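Local coordinates for oxysterol-binding protein homolog 1 (Saccharomyces cerevisiae, PDB 5H28) that carries sterols and other lipids between membranes through the cytosol, its ankyrin-repeat region targeting it to the nucleus-vacuole junction by binding NVJ1, at residues A[187-190]-A[191-195]; A[218-221]-A[222-226]. All coordinates share one frame; numbering follows the deposited sequence.

Contact 1 (A[187-190]-A[191-195])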
loop_
_atom_site.group_PDB
_atom_site.type_symbol
_atom_site.label_atom_id
_atom_site.label_comp_id
_atom_site.label_asym_id
_atom_site.label_seq_id
_atom_site.Cartn_x
_atom_site.Cartn_y
_atom_site.Cartn_z
ATOM N N ASP A 187 13.656 -14.002 -10.284
ATOM C CA ASP A 187 14.146 -12.951 -11.170
ATOM C C ASP A 187 13.740 -11.546 -10.740
ATOM O O ASP A 187 12.795 -11.361 -9.976
ATOM C CB ASP A 187 13.658 -13.181 -12.607
ATOM C CG ASP A 187 14.118 -14.508 -13.183
ATOM O OD1 ASP A 187 15.258 -14.931 -12.899
ATOM O OD2 ASP A 187 13.337 -15.119 -13.941
ATOM N N THR A 188 14.474 -10.562 -11.251
ATOM C CA THR A 188 14.231 -9.153 -10.967
ATOM C C THR A 188 13.668 -8.552 -12.257
ATOM O O THR A 188 14.206 -8.762 -13.348
ATOM C CB THR A 188 15.533 -8.476 -10.523
ATOM O OG1 THR A 188 16.031 -9.158 -9.364
ATOM C CG2 THR A 188 15.294 -7.017 -10.172
ATOM N N VAL A 189 12.587 -7.793 -12.121
ATOM C CA VAL A 189 11.882 -7.264 -13.277
ATOM C C VAL A 189 12.647 -6.428 -14.303
ATOM O O VAL A 189 12.516 -6.671 -15.503
ATOM C CB VAL A 189 10.590 -6.531 -12.821
ATOM C CG1 VAL A 189 10.928 -5.243 -12.104
ATOM C CG2 VAL A 189 9.679 -6.292 -14.017
ATOM N N LEU A 190 13.442 -5.457 -13.870
ATOM C CA LEU A 190 14.181 -4.655 -14.841
ATOM C C LEU A 190 15.073 -5.553 -15.695
ATOM O O LEU A 190 15.071 -5.453 -16.924
ATOM C CB LEU A 190 15.028 -3.579 -14.142
ATOM C CG LEU A 190 15.876 -2.693 -15.065
ATOM C CD1 LEU A 190 15.007 -2.115 -16.184
ATOM C CD2 LEU A 190 16.537 -1.581 -14.247
ATOM N N HIS A 191 15.823 -6.437 -15.041
ATOM C CA HIS A 191 16.713 -7.351 -15.749
ATOM C C HIS A 191 15.965 -8.161 -16.802
ATOM O O HIS A 191 16.442 -8.323 -17.928
ATOM C CB HIS A 191 17.389 -8.297 -14.756
ATOM C CG HIS A 191 18.113 -7.590 -13.654
ATOM N ND1 HIS A 191 17.471 -6.761 -12.759
ATOM C CD2 HIS A 191 19.421 -7.583 -13.305
ATOM C CE1 HIS A 191 18.355 -6.274 -11.904
ATOM N NE2 HIS A 191 19.545 -6.757 -12.214
ATOM N N GLU A 192 14.789 -8.661 -16.439
ATOM C CA GLU A 192 14.007 -9.455 -17.370
ATOM C C GLU A 192 13.597 -8.666 -18.602
ATOM O O GLU A 192 13.602 -9.202 -19.703
ATOM C CB GLU A 192 12.775 -10.035 -16.676
ATOM C CG GLU A 192 13.130 -11.038 -15.591
ATOM C CD GLU A 192 14.127 -12.076 -16.076
ATOM O OE1 GLU A 192 13.818 -12.787 -17.054
ATOM O OE2 GLU A 192 15.221 -12.183 -15.484
ATOM N N PHE A 193 13.262 -7.390 -18.440
ATOM C CA PHE A 193 12.870 -6.612 -19.605
ATOM C C PHE A 193 14.053 -6.118 -20.420
ATOM O O PHE A 193 13.907 -5.779 -21.591
ATOM C CB PHE A 193 11.922 -5.485 -19.197
ATOM C CG PHE A 193 10.514 -5.961 -19.007
ATOM C CD1 PHE A 193 9.690 -6.185 -20.109
ATOM C CD2 PHE A 193 10.035 -6.272 -17.740
ATOM C CE1 PHE A 193 8.418 -6.717 -19.953
ATOM C CE2 PHE A 193 8.760 -6.808 -17.571
ATOM C CZ PHE A 193 7.948 -7.032 -18.681
ATOM N N VAL A 194 15.232 -6.093 -19.809
ATOM C CA VAL A 194 16.427 -5.715 -20.551
ATOM C C VAL A 194 16.687 -6.891 -21.503
ATOM O O VAL A 194 16.971 -6.699 -22.691
ATOM C CB VAL A 194 17.635 -5.515 -19.607
ATOM C CG1 VAL A 194 18.924 -5.462 -20.412
ATOM C CG2 VAL A 194 17.472 -4.216 -18.833
ATOM N N LYS A 195 16.563 -8.108 -20.982
ATOM C CA LYS A 195 16.762 -9.305 -21.795
ATOM C C LYS A 195 15.687 -9.421 -22.877
ATOM O O LYS A 195 15.956 -9.915 -23.974
ATOM C CB LYS A 195 16.770 -10.557 -20.909
ATOM C CG LYS A 195 18.011 -10.637 -20.021
ATOM C CD LYS A 195 18.048 -11.879 -19.145
ATOM C CE LYS A 195 17.055 -11.797 -17.995
ATOM N NZ LYS A 195 17.231 -12.939 -17.051
HETATM O O HOH W 1 14.739 -15.428 -16.528
HETATM O O HOH W 2 16.573 -11.359 -13.120
#

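Contact 2 (A[218-221]-A[222-226])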
loop_
_atom_site.group_PDB
_atom_site.type_symbol
_atom_site.label_atom_id
_atom_site.label_comp_id
_atom_site.label_asym_id
_atom_site.label_seq_id
_atom_site.Cartn_x
_atom_site.Cartn_y
_atom_site.Cartn_z
ATOM N N LYS A 218 21.606 -13.903 -10.335
ATOM C CA LYS A 218 22.816 -14.388 -10.989
ATOM C C LYS A 218 23.955 -13.395 -10.790
ATOM O O LYS A 218 25.029 -13.542 -11.375
ATOM C CB LYS A 218 22.557 -14.604 -12.479
ATOM C CG LYS A 218 21.460 -15.615 -12.758
ATOM C CD LYS A 218 21.275 -15.834 -14.245
ATOM C CE LYS A 218 20.170 -16.839 -14.515
ATOM N NZ LYS A 218 19.989 -17.074 -15.975
ATOM N N GLY A 219 23.708 -12.390 -9.954
ATOM C CA GLY A 219 24.711 -11.376 -9.671
ATOM C C GLY A 219 24.928 -10.388 -10.800
ATOM O O GLY A 219 25.884 -9.611 -10.778
ATOM N N LYS A 220 24.029 -10.397 -11.779
ATOM C CA LYS A 220 24.143 -9.514 -12.933
ATOM C C LYS A 220 23.444 -8.166 -12.808
ATOM O O LYS A 220 22.352 -8.062 -12.241
ATOM C CB LYS A 220 23.604 -10.222 -14.179
ATOM C CG LYS A 220 24.510 -11.310 -14.709
ATOM C CD LYS A 220 25.729 -10.700 -15.377
ATOM C CE LYS A 220 26.792 -11.744 -15.651
ATOM N NZ LYS A 220 27.294 -12.318 -14.375
ATOM N N LEU A 221 24.094 -7.137 -13.341
ATOM C CA LEU A 221 23.535 -5.792 -13.360
ATOM C C LEU A 221 22.723 -5.722 -14.644
ATOM O O LEU A 221 23.011 -6.444 -15.599
ATOM C CB LEU A 221 24.641 -4.736 -13.432
ATOM C CG LEU A 221 25.588 -4.548 -12.246
ATOM C CD1 LEU A 221 26.723 -3.619 -12.650
ATOM C CD2 LEU A 221 24.822 -3.980 -11.061
ATOM N N PRO A 222 21.699 -4.862 -14.692
ATOM C CA PRO A 222 20.895 -4.754 -15.911
ATOM C C PRO A 222 21.743 -4.473 -17.159
ATOM O O PRO A 222 21.514 -5.055 -18.221
ATOM C CB PRO A 222 19.943 -3.603 -15.593
ATOM C CG PRO A 222 19.731 -3.745 -14.118
ATOM C CD PRO A 222 21.129 -4.040 -13.606
ATOM N N ILE A 223 22.736 -3.597 -17.029
ATOM C CA ILE A 223 23.583 -3.239 -18.163
ATOM C C ILE A 223 24.381 -4.418 -18.727
ATOM O O ILE A 223 24.705 -4.450 -19.917
ATOM C CB ILE A 223 24.554 -2.090 -17.781
ATOM C CG1 ILE A 223 25.200 -1.506 -19.039
ATOM C CG2 ILE A 223 25.628 -2.607 -16.832
ATOM C CD1 ILE A 223 25.960 -0.221 -18.788
ATOM N N GLU A 224 24.686 -5.393 -17.879
ATOM C CA GLU A 224 25.452 -6.552 -18.314
ATOM C C GLU A 224 24.591 -7.548 -19.084
ATOM O O GLU A 224 25.095 -8.538 -19.609
ATOM C CB GLU A 224 26.100 -7.228 -17.102
ATOM C CG GLU A 224 26.946 -6.274 -16.273
ATOM C CD GLU A 224 27.532 -6.925 -15.035
ATOM O OE1 GLU A 224 26.782 -7.615 -14.312
ATOM O OE2 GLU A 224 28.740 -6.733 -14.778
ATOM N N LEU A 225 23.292 -7.275 -19.159
ATOM C CA LEU A 225 22.363 -8.149 -19.869
ATOM C C LEU A 225 22.024 -7.608 -21.256
ATOM O O LEU A 225 21.226 -8.195 -21.993
ATOM C CB LEU A 225 21.095 -8.340 -19.036
ATOM C CG LEU A 225 21.346 -9.041 -17.695
ATOM C CD1 LEU A 225 20.054 -9.103 -16.892
ATOM C CD2 LEU A 225 21.893 -10.444 -17.940
ATOM N N VAL A 226 22.626 -6.475 -21.600
ATOM C CA VAL A 226 22.433 -5.872 -22.911
ATOM C C VAL A 226 23.349 -6.641 -23.861
ATOM O O VAL A 226 24.409 -7.116 -23.447
ATOM C CB VAL A 226 22.855 -4.381 -22.910
ATOM C CG1 VAL A 226 22.783 -3.812 -24.317
ATOM C CG2 VAL A 226 21.955 -3.585 -21.980
HETATM O O HOH W 3 28.229 -9.611 -12.875
#

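Contact 1 (A[187-190]-A[191-195])
Asp187 and Glu192 lay their carboxylates one over the other, the planes 15° apart, at the start of helix 189-196, the first helix of a predicted ankyrin repeat; Thr188-Val189-Leu190-His191 is a TVLH version of the ankyrin TPLH motif. Glu192 OE2 stands 3.4 Å from Asp187 CB and 3.8 Å from Asp187 OD1, a meeting of like charges that the surroundings probably offset. Lys195 NZ, one helical turn on, forms a salt bridge with Glu192 OE2 on its syn side, while Asp187 OD1 pairs with Arg217. One water donates to both Asp187 OD2 and Glu192 OE1; another links Thr188 N to Glu192 OE2. Glu192 chi1 (-66°) sets CG beside the backbone N and near Thr188 O, and the bend at chi2 (-49°) swings the carboxylate back to Asp187. With an alanine in place of Glu192, Lys195 is likely to lose its charged mate, and both water bridges to the loop residues Asp187 and Thr188 would probably break.

Thr188 takes the N-cap position, but its side chain makes no capping bond; its methyl CG2 instead lies alongside the imidazole, 3.4 Å from His191 ND1. That nitrogen is buried without a polar partner, whereas His191 NE2 is bonded to Lys214 O. Val189 CG2 meets the edge of the Phe193 ring in its plane, 3.7 Å from CE2, and both residues pack on Leu205 of helix 199-207. The backbone of the first helical turn is bonded: Glu192 N to Thr188 O, Phe193 N to Val189 O, and Val194 N to Leu190 O at 3.0 Å.

Contact 2 (A[218-221]-A[222-226])
Glu224 turns its carboxylate back on the chain that leads into it, and OE1 accepts the backbone N-H of Leu221 at 2.9 Å from Leu221 N, almost straight at 174°. The N-H comes in on the anti side of the carboxylate, 32° out of its plane. Glu224 OE1 thus takes the Leu221 N-H as the glutamate does in one half of a capping box, while the return bond, Glu224 N to Leu221 O, is an ordinary i+3 backbone bond of a turn, more bent. Leu221 and Pro222 lead into the short 3-10 turn 223-225. The side chain can reach the Leu221 amide because it is extended beyond CG (chi2 177°).

Water and charge add to the polar network. One water donates to Glu224 OE1 and to Gly219 O and accepts from Lys220 NZ, tying the glutamate to the preceding loop. Lys220 NZ itself stays 4.7 Å from Glu224 OE1; a weak attraction is possible, but this is not a salt bridge. Its methylene CD lies closer, 3.4 Å from the same oxygen, where the two side chains cross at about a right angle. Gly219 takes a positive phi, which favours glycine, and Asp216 OD1 accepts the amides of Lys218 and Lys220.

Apolar contacts are lighter. Leu221 CB touches Pro222 CD at 3.6 Å and Ile223 CG2 at 4.1 Å, and Leu225 CD2 approaches Lys220 CB. The turn lies in the loop between helices 199-207 and 241-256, with Pro222 resting on Leu190 and His191 of helix 189-196 and on Leu250 of helix 241-256.

Overall arrangement
Contact 1 is mostly buried, at the start of helix 189-196, while contact 2 lies at the surface in the loop that follows helix 199-207. Their centres are 9 Å apart and they meet through His191 and Val194 on one side and Lys220, Pro222 and Leu225 on the other; His191 CB lies 3.5 Å from Leu225 CD1. Both also pack against helix 241-256, through Val194 in the first and Pro222, Ile223 and Val226 in the second. Each begins a helical turn, and a glutamate reaches back in both: in contact 1 to a stacked carboxylate, and through waters to that carboxylate and to a backbone amide; in contact 2 to a backbone amide directly.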